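Local coordinates for protein C-type lectin domain family 4 member F (Mus musculus, PDB 6JJJ) that serves as a membrane receptor with affinity for galactose and fucose on Kupffer cells and could take part in endocytosis, at residues D79-L84 / N136-G141; P115-H120 / R125-H130. One frame throughout, in Å; residues are numbered along the deposited sequence.

Interaction 1. Residues D79-L84 / N136-G141; sequences DHWIGL and NDMACG. With CA (calcium ion), chain H.
The Trp-Asn-Asp signature of the C-type lectin fold ends at Asp137, and just beyond it Met138 and Ala139 receive the indole of Trp81 from strand 80-85. Trp81 and Met138 are 9.1 Å apart at CA, so the contact rests on the six-membered ring. With chi1 at -79°, CG lies beside the backbone N, and the indole bridges the gap. Its CH2 corner meets Met138 CB at 3.6 Å, the two side chains crossing at about a right angle. Ala139 O lies 3.5 Å from the same CH2, at the ring edge and in its plane, while CZ2 comes within 3.9 Å of Cys140 O obliquely. Met138 CG also touches CH2, and the bend about CB-CG (chi2 61°) leads the sulfur away from the indole.

Asn136 and Asp137 turn to a calcium ion instead. It takes Asn136 OD1, the backbone O of Asp137 at 2.6 Å and Asp137 OD1 at 2.8 Å. A hydrogen bond from Asn136 ND2 to His130 NE2 helps fix the amide with OD1 on the metal, and Asp116 and Glu126 complete the protein ligands.

Strand 128-131 runs between strands 80-85 and 135-138 in the antiparallel sheet; its His130 ring meets the indole, and Trp45 and Tyr144 make edge-to-face contacts with it.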
ATOM      1  N   ASP A  79      -5.221 -15.364  19.381  1.00121.10           N
ATOM      2  CA  ASP A  79      -4.549 -14.817  20.554  1.00115.81           C
ATOM      3  C   ASP A  79      -3.243 -14.166  20.112  1.00107.77           C
ATOM      4  O   ASP A  79      -2.367 -14.836  19.552  1.00113.09           O
ATOM      5  CB  ASP A  79      -4.289 -15.906  21.592  1.00120.20           C
ATOM      6  CG  ASP A  79      -5.523 -16.744  21.882  1.00122.86           C
ATOM      7  OD1 ASP A  79      -6.444 -16.759  21.035  1.00123.47           O
ATOM      8  OD2 ASP A  79      -5.575 -17.384  22.954  1.00123.31           O
ATOM      9  N   HIS A  80      -3.110 -12.868  20.373  1.00126.63           N
ATOM     10  CA  HIS A  80      -1.962 -12.083  19.939  1.00106.33           C
ATOM     11  C   HIS A  80      -1.309 -11.418  21.139  1.00 94.51           C
ATOM     12  O   HIS A  80      -1.977 -10.718  21.906  1.00 93.36           O
ATOM     13  CB  HIS A  80      -2.360 -10.982  18.943  1.00 98.65           C
ATOM     14  CG  HIS A  80      -2.429 -11.417  17.513  1.00 87.74           C
ATOM     15  ND1 HIS A  80      -1.480 -12.227  16.933  1.00 84.61           N
ATOM     16  CD2 HIS A  80      -3.305 -11.103  16.529  1.00 84.47           C
ATOM     17  CE1 HIS A  80      -1.782 -12.414  15.660  1.00 82.22           C
ATOM     18  NE2 HIS A  80      -2.888 -11.748  15.390  1.00 82.94           N
ATOM     19  N   TRP A  81       0.001 -11.606  21.280  1.00 89.57           N
ATOM     20  CA  TRP A  81       0.744 -10.902  22.314  1.00 92.11           C
ATOM     21  C   TRP A  81       0.518  -9.398  22.231  1.00 93.17           C
ATOM     22  O   TRP A  81       0.187  -8.882  21.159  1.00 92.85           O
ATOM     23  CB  TRP A  81       2.244 -11.164  22.193  1.00 92.94           C
ATOM     24  CG  TRP A  81       2.725 -12.460  22.722  1.00 93.16           C
ATOM     25  CD1 TRP A  81       3.529 -13.353  22.081  1.00 93.78           C
ATOM     26  CD2 TRP A  81       2.456 -13.012  24.014  1.00 92.94           C
ATOM     27  NE1 TRP A  81       3.780 -14.430  22.893  1.00 95.08           N
ATOM     28  CE2 TRP A  81       3.128 -14.248  24.084  1.00 93.33           C
ATOM     29  CE3 TRP A  81       1.709 -12.586  25.116  1.00 91.37           C
ATOM     30  CZ2 TRP A  81       3.074 -15.062  25.214  1.00 92.07           C
ATOM     31  CZ3 TRP A  81       1.658 -13.394  26.234  1.00 92.67           C
ATOM     32  CH2 TRP A  81       2.336 -14.617  26.275  1.00 91.73           C
ATOM     33  N   ILE A  82       0.699  -8.687  23.346  1.00 92.33           N
ATOM     34  CA  ILE A  82       0.743  -7.231  23.360  1.00 94.84           C
ATOM     35  C   ILE A  82       1.761  -6.791  24.405  1.00 97.85           C
ATOM     36  O   ILE A  82       2.304  -7.600  25.160  1.00 94.62           O
ATOM     37  CB  ILE A  82      -0.638  -6.601  23.635  1.00 95.85           C
ATOM     38  CG1 ILE A  82      -1.306  -7.256  24.843  1.00 97.30           C
ATOM     39  CG2 ILE A  82      -1.530  -6.726  22.405  1.00 96.44           C
ATOM     40  CD1 ILE A  82      -2.553  -6.536  25.311  1.00 97.51           C
ATOM     41  N   GLY A  83       1.996  -5.482  24.457  1.00 95.59           N
ATOM     42  CA  GLY A  83       3.101  -4.930  25.215  1.00102.36           C
ATOM     43  C   GLY A  83       2.860  -4.676  26.688  1.00107.97           C
ATOM     44  O   GLY A  83       3.448  -3.750  27.257  1.00113.37           O
ATOM     45  N   LEU A  84       2.011  -5.479  27.318  1.00 98.15           N
ATOM     46  CA  LEU A  84       1.737  -5.360  28.744  1.00 96.58           C
ATOM     47  C   LEU A  84       2.439  -6.474  29.511  1.00 98.93           C
ATOM     48  O   LEU A  84       2.631  -7.580  28.997  1.00 99.80           O
ATOM     49  CB  LEU A  84       0.233  -5.413  29.015  1.00 96.61           C
ATOM     50  CG  LEU A  84      -0.250  -4.773  30.318  1.00 98.93           C
ATOM     51  CD1 LEU A  84       0.112  -3.298  30.370  1.00 99.99           C
ATOM     52  CD2 LEU A  84      -1.754  -4.962  30.483  1.00 97.35           C
ATOM     53  N   ASN A 136      -5.628 -11.467  28.574  1.00106.47           N
ATOM     54  CA  ASN A 136      -5.351 -12.559  29.498  1.00103.64           C
ATOM     55  C   ASN A 136      -3.851 -12.590  29.747  1.00104.86           C
ATOM     56  O   ASN A 136      -3.068 -12.618  28.792  1.00105.20           O
ATOM     57  CB  ASN A 136      -5.820 -13.911  28.948  1.00100.33           C
ATOM     58  CG  ASN A 136      -5.314 -15.080  29.777  1.00 96.91           C
ATOM     59  OD1 ASN A 136      -5.276 -15.015  31.007  1.00105.04           O
ATOM     60  ND2 ASN A 136      -4.915 -16.156  29.103  1.00 89.54           N
ATOM     61  N   ASP A 137      -3.447 -12.554  31.015  1.00110.44           N
ATOM     62  CA  ASP A 137      -2.034 -12.712  31.333  1.00106.14           C
ATOM     63  C   ASP A 137      -1.627 -14.165  31.099  1.00108.73           C
ATOM     64  O   ASP A 137      -2.412 -15.092  31.316  1.00111.11           O
ATOM     65  CB  ASP A 137      -1.739 -12.270  32.768  1.00101.30           C
ATOM     66  CG  ASP A 137      -2.335 -13.184  33.814  1.00100.82           C
ATOM     67  OD1 ASP A 137      -3.320 -13.891  33.527  1.00 99.25           O
ATOM     68  OD2 ASP A 137      -1.802 -13.175  34.944  1.00 95.44           O
ATOM     69  N   MET A 138      -0.399 -14.359  30.624  1.00 94.20           N
ATOM     70  CA  MET A 138       0.019 -15.650  30.099  1.00 94.76           C
ATOM     71  C   MET A 138       1.494 -15.864  30.397  1.00100.30           C
ATOM     72  O   MET A 138       2.240 -14.918  30.662  1.00105.21           O
ATOM     73  CB  MET A 138      -0.251 -15.725  28.586  1.00 92.25           C
ATOM     74  CG  MET A 138       0.149 -17.021  27.925  1.00 91.72           C
ATOM     75  SD  MET A 138      -0.757 -18.419  28.625  1.00 95.54           S
ATOM     76  CE  MET A 138       0.133 -19.795  27.909  1.00 98.29           C
ATOM     77  N   ALA A 139       1.905 -17.129  30.355  1.00116.29           N
ATOM     78  CA  ALA A 139       3.313 -17.464  30.508  1.00115.26           C
ATOM     79  C   ALA A 139       4.101 -16.895  29.336  1.00116.14           C
ATOM     80  O   ALA A 139       3.774 -17.144  28.172  1.00119.44           O
ATOM     81  CB  ALA A 139       3.494 -18.978  30.587  1.00114.22           C
ATOM     82  N   CYS A 140       5.136 -16.111  29.645  1.00 96.82           N
ATOM     83  CA  CYS A 140       5.839 -15.385  28.596  1.00 98.01           C
ATOM     84  C   CYS A 140       6.560 -16.328  27.642  1.00 87.40           C
ATOM     85  O   CYS A 140       6.649 -16.043  26.443  1.00 91.01           O
ATOM     86  CB  CYS A 140       6.815 -14.389  29.221  1.00110.56           C
ATOM     87  SG  CYS A 140       6.018 -13.131  30.266  1.00117.53           S
ATOM     88  N   GLY A 141       7.061 -17.459  28.135  1.00 79.75           N
ATOM     89  CA  GLY A 141       7.753 -18.385  27.257  1.00 79.73           C
ATOM     90  C   GLY A 141       6.886 -18.977  26.164  1.00 79.65           C
ATOM     91  O   GLY A 141       7.428 -19.569  25.222  1.00 79.52           O
TER
HETATM   92 CA    CA H 602      -4.183 -16.422  32.687  1.00101.46          CA
HETATM   93  O   HOH W   1      -5.540 -18.222  32.314  1.00122.79           O

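Interaction 2. Residues P115-H120 / R125-H130. With CA (calcium ion), chain G; CA (calcium ion), chain H.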
ATOM      1  N   PRO A 115      -6.525 -10.386  35.486  1.00128.33           N
ATOM      2  CA  PRO A 115      -5.500 -11.438  35.444  1.00125.66           C
ATOM      3  C   PRO A 115      -5.567 -12.417  36.615  1.00121.84           C
ATOM      4  O   PRO A 115      -5.994 -12.053  37.711  1.00121.29           O
ATOM      5  CB  PRO A 115      -4.182 -10.649  35.486  1.00127.58           C
ATOM      6  CG  PRO A 115      -4.532  -9.387  36.221  1.00127.83           C
ATOM      7  CD  PRO A 115      -5.955  -9.067  35.834  1.00128.30           C
ATOM      8  N   ASP A 116      -5.133 -13.656  36.372  1.00121.63           N
ATOM      9  CA  ASP A 116      -5.096 -14.678  37.405  1.00122.77           C
ATOM     10  C   ASP A 116      -3.684 -15.063  37.818  1.00123.16           C
ATOM     11  O   ASP A 116      -3.503 -15.590  38.919  1.00124.96           O
ATOM     12  CB  ASP A 116      -5.835 -15.939  36.931  1.00121.90           C
ATOM     13  CG  ASP A 116      -5.277 -16.486  35.632  1.00119.11           C
ATOM     14  OD1 ASP A 116      -4.362 -15.850  35.069  1.00117.68           O
ATOM     15  OD2 ASP A 116      -5.763 -17.541  35.168  1.00116.93           O
ATOM     16  N   ASN A 117      -2.688 -14.818  36.969  1.00125.61           N
ATOM     17  CA  ASN A 117      -1.300 -15.155  37.278  1.00120.33           C
ATOM     18  C   ASN A 117      -1.154 -16.654  37.527  1.00116.25           C
ATOM     19  O   ASN A 117      -0.493 -17.087  38.475  1.00113.27           O
ATOM     20  CB  ASN A 117      -0.785 -14.354  38.476  1.00116.40           C
ATOM     21  CG  ASN A 117       0.724 -14.254  38.496  1.00107.71           C
ATOM     22  OD1 ASN A 117       1.364 -14.166  37.446  1.00101.47           O
ATOM     23  ND2 ASN A 117       1.306 -14.270  39.692  1.00107.58           N
ATOM     24  N   TRP A 118      -1.788 -17.451  36.671  1.00132.49           N
ATOM     25  CA  TRP A 118      -1.835 -18.893  36.865  1.00129.76           C
ATOM     26  C   TRP A 118      -0.424 -19.472  36.883  1.00130.56           C
ATOM     27  O   TRP A 118       0.488 -18.969  36.222  1.00130.57           O
ATOM     28  CB  TRP A 118      -2.662 -19.534  35.752  1.00126.78           C
ATOM     29  CG  TRP A 118      -3.111 -20.923  36.042  1.00125.07           C
ATOM     30  CD1 TRP A 118      -4.015 -21.313  36.989  1.00124.14           C
ATOM     31  CD2 TRP A 118      -2.692 -22.118  35.373  1.00124.22           C
ATOM     32  NE1 TRP A 118      -4.180 -22.676  36.953  1.00125.25           N
ATOM     33  CE2 TRP A 118      -3.377 -23.194  35.970  1.00127.21           C
ATOM     34  CE3 TRP A 118      -1.800 -22.382  34.329  1.00124.48           C
ATOM     35  CZ2 TRP A 118      -3.199 -24.513  35.560  1.00130.91           C
ATOM     36  CZ3 TRP A 118      -1.626 -23.694  33.922  1.00125.42           C
ATOM     37  CH2 TRP A 118      -2.322 -24.741  34.536  1.00129.29           C
ATOM     38  N   ARG A 119      -0.246 -20.535  37.663  1.00141.95           N
ATOM     39  CA  ARG A 119       1.045 -21.206  37.771  1.00141.86           C
ATOM     40  C   ARG A 119       1.094 -22.324  36.735  1.00120.54           C
ATOM     41  O   ARG A 119       0.344 -23.301  36.830  1.00103.32           O
ATOM     42  CB  ARG A 119       1.256 -21.756  39.180  1.00167.19           C
ATOM     43  CG  ARG A 119       2.698 -22.146  39.493  1.00191.37           C
ATOM     44  CD  ARG A 119       3.009 -23.605  39.175  1.00212.37           C
ATOM     45  NE  ARG A 119       4.393 -23.935  39.515  1.00226.97           N
ATOM     46  CZ  ARG A 119       4.994 -25.081  39.209  1.00235.95           C
ATOM     47  NH1 ARG A 119       4.335 -26.025  38.550  1.00238.70           N
ATOM     48  NH2 ARG A 119       6.257 -25.283  39.559  1.00239.13           N
ATOM     49  N   HIS A 120       1.987 -22.192  35.757  1.00128.08           N
ATOM     50  CA  HIS A 120       2.082 -23.191  34.707  1.00127.34           C
ATOM     51  C   HIS A 120       2.951 -24.360  35.158  1.00136.69           C
ATOM     52  O   HIS A 120       3.706 -24.275  36.129  1.00139.62           O
ATOM     53  CB  HIS A 120       2.649 -22.578  33.425  1.00111.85           C
ATOM     54  CG  HIS A 120       1.636 -21.835  32.612  1.00106.93           C
ATOM     55  ND1 HIS A 120       1.195 -22.283  31.385  1.00 94.45           N
ATOM     56  CD2 HIS A 120       0.959 -20.688  32.859  1.00 93.99           C
ATOM     57  CE1 HIS A 120       0.302 -21.437  30.904  1.00 97.62           C
ATOM     58  NE2 HIS A 120       0.140 -20.460  31.779  1.00 92.53           N
ATOM     59  N   ARG A 125       5.006 -18.463  36.140  1.00109.98           N
ATOM     60  CA  ARG A 125       3.785 -17.723  36.419  1.00122.51           C
ATOM     61  C   ARG A 125       3.345 -17.065  35.111  1.00116.53           C
ATOM     62  O   ARG A 125       3.835 -17.403  34.031  1.00117.73           O
ATOM     63  CB  ARG A 125       4.028 -16.703  37.526  1.00148.19           C
ATOM     64  CG  ARG A 125       4.464 -17.320  38.845  1.00177.45           C
ATOM     65  CD  ARG A 125       3.435 -18.264  39.426  1.00206.38           C
ATOM     66  NE  ARG A 125       3.724 -18.564  40.826  1.00229.81           N
ATOM     67  CZ  ARG A 125       4.581 -19.497  41.229  1.00246.30           C
ATOM     68  NH1 ARG A 125       5.249 -20.219  40.341  1.00251.87           N
ATOM     69  NH2 ARG A 125       4.778 -19.701  42.524  1.00251.67           N
ATOM     70  N   GLU A 126       2.411 -16.119  35.180  1.00 91.44           N
ATOM     71  CA  GLU A 126       1.945 -15.401  33.995  1.00 95.14           C
ATOM     72  C   GLU A 126       2.275 -13.921  34.134  1.00 90.12           C
ATOM     73  O   GLU A 126       1.724 -13.237  35.005  1.00 91.55           O
ATOM     74  CB  GLU A 126       0.445 -15.613  33.794  1.00107.38           C
ATOM     75  CG  GLU A 126       0.061 -17.063  33.530  1.00118.38           C
ATOM     76  CD  GLU A 126      -1.400 -17.217  33.176  1.00127.91           C
ATOM     77  OE1 GLU A 126      -2.221 -16.459  33.732  1.00131.70           O
ATOM     78  OE2 GLU A 126      -1.724 -18.087  32.343  1.00130.74           O
ATOM     79  N   ASP A 127       3.184 -13.429  33.280  1.00 99.93           N
ATOM     80  CA  ASP A 127       3.614 -12.035  33.315  1.00102.40           C
ATOM     81  C   ASP A 127       3.554 -11.372  31.941  1.00 90.97           C
ATOM     82  O   ASP A 127       4.198 -10.339  31.729  1.00 93.00           O
ATOM     83  CB  ASP A 127       5.033 -11.916  33.874  1.00106.25           C
ATOM     84  CG  ASP A 127       5.149 -12.449  35.277  1.00111.06           C
ATOM     85  OD1 ASP A 127       4.161 -12.345  36.030  1.00112.90           O
ATOM     86  OD2 ASP A 127       6.230 -12.962  35.631  1.00112.59           O
ATOM     87  N   CYS A 128       2.804 -11.940  31.002  1.00 93.50           N
ATOM     88  CA  CYS A 128       2.683 -11.382  29.664  1.00 93.88           C
ATOM     89  C   CYS A 128       1.237 -11.514  29.217  1.00 89.26           C
ATOM     90  O   CYS A 128       0.535 -12.450  29.610  1.00 94.46           O
ATOM     91  CB  CYS A 128       3.627 -12.077  28.672  1.00102.97           C
ATOM     92  SG  CYS A 128       5.385 -11.707  28.959  1.00113.94           S
ATOM     93  N   VAL A 129       0.792 -10.553  28.411  1.00 86.96           N
ATOM     94  CA  VAL A 129      -0.611 -10.425  28.039  1.00 84.48           C
ATOM     95  C   VAL A 129      -0.773 -10.637  26.542  1.00 85.02           C
ATOM     96  O   VAL A 129      -0.010 -10.086  25.742  1.00 81.83           O
ATOM     97  CB  VAL A 129      -1.173  -9.046  28.447  1.00 85.55           C
ATOM     98  CG1 VAL A 129      -2.630  -8.920  28.038  1.00 83.77           C
ATOM     99  CG2 VAL A 129      -0.996  -8.819  29.940  1.00 88.79           C
ATOM    100  N   HIS A 130      -1.779 -11.425  26.165  1.00 86.43           N
ATOM    101  CA  HIS A 130      -2.203 -11.552  24.776  1.00104.38           C
ATOM    102  C   HIS A 130      -3.696 -11.247  24.697  1.00 86.31           C
ATOM    103  O   HIS A 130      -4.366 -11.055  25.718  1.00 75.70           O
ATOM    104  CB  HIS A 130      -1.879 -12.943  24.211  1.00116.79           C
ATOM    105  CG  HIS A 130      -2.511 -14.075  24.960  1.00131.05           C
ATOM    106  ND1 HIS A 130      -1.999 -15.355  24.932  1.00130.11           N
ATOM    107  CD2 HIS A 130      -3.611 -14.129  25.747  1.00132.25           C
ATOM    108  CE1 HIS A 130      -2.752 -16.145  25.675  1.00134.06           C
ATOM    109  NE2 HIS A 130      -3.739 -15.427  26.179  1.00136.09           N
TER
HETATM  110 CA    CA G 601       2.100 -11.559  36.619  1.00110.80          CA
HETATM  111 CA    CA H 602      -4.183 -16.422  32.687  1.00101.46          CA
HETATM  112  O   HOH W   1      -5.540 -18.222  32.314  1.00122.79           O
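Asp116 and Glu126 meet on a calcium ion in the long loop region of this C-type lectin domain. Asp116 closes a Gln-Pro-Asp tripeptide, with a cis peptide bond before Pro115, the signature of galactose-type recognition in this family. Its OD1 binds the metal at 2.5 Å, and Glu126 OE1 binds beside it at 2.2 Å; the shared cation probably offsets their mutual repulsion. A metal-bound water donates a hydrogen bond to Asp116 OD2, bracing the second oxygen.

Asn117 serves the other calcium. With CG anti to the backbone N (chi1 -158°), OD1 swings back to this ion, where Glu126 O and Asp127 OD1 also bind. Glu126 N donates to the same OD1 at 3.2 Å, from above the carbonyl plane. Glu90 and Asp86 supply the remaining protein ligands.

Trp118 gives its backbone N to Glu126 OE1 at 3.1 Å, approaching from above the carboxylate plane, while its CB packs on Glu126 CD. In galactose-binding relatives such as the asialoglycoprotein receptor a tryptophan lies just after the Gln-Pro-Asp tripeptide, beside the sugar-binding calcium; Trp118 stands near the ion held by Asp116 and could line the sugar site likewise.

Arg119 lays CG over one face of the Arg125 guanidinium, 3.3 Å from NH1, and the guanidinium planes are 61° apart. The like charges come close, with Arg119 NE 3.9 Å from Arg125 NH1. Ala6 of the second subunit also packs on Arg119.

His120 carries Trp118 CE3 over one ring face. Its NE2 donates to Glu126 OE2 at 3.1 Å with an N-H...O angle of 155°, the oxygen lying in the imidazole plane and being met on its anti side.

Interactions 1 and 2 supply complementary halves of one calcium site: Asn136 and Asp137 from 136-141, Asp116 and Glu126 from the other pair. Water 1 sits on this ion, probably where sugar hydroxyls bind in related lectins. Beside the metal, Asp137 OD2 accepts a hydrogen bond from Asn117 N, tying the strand end to the loop. The second calcium, 8.9 Å from the first (calcium to calcium), is linked to it through Glu126, which offers its backbone O to one and its carboxylate to the other. The Cys128-Cys140 disulfide (SG to SG 2.0 Å) joins the two contacts directly, and Asp127 and Cys128 form a classic beta bulge opposite Met138.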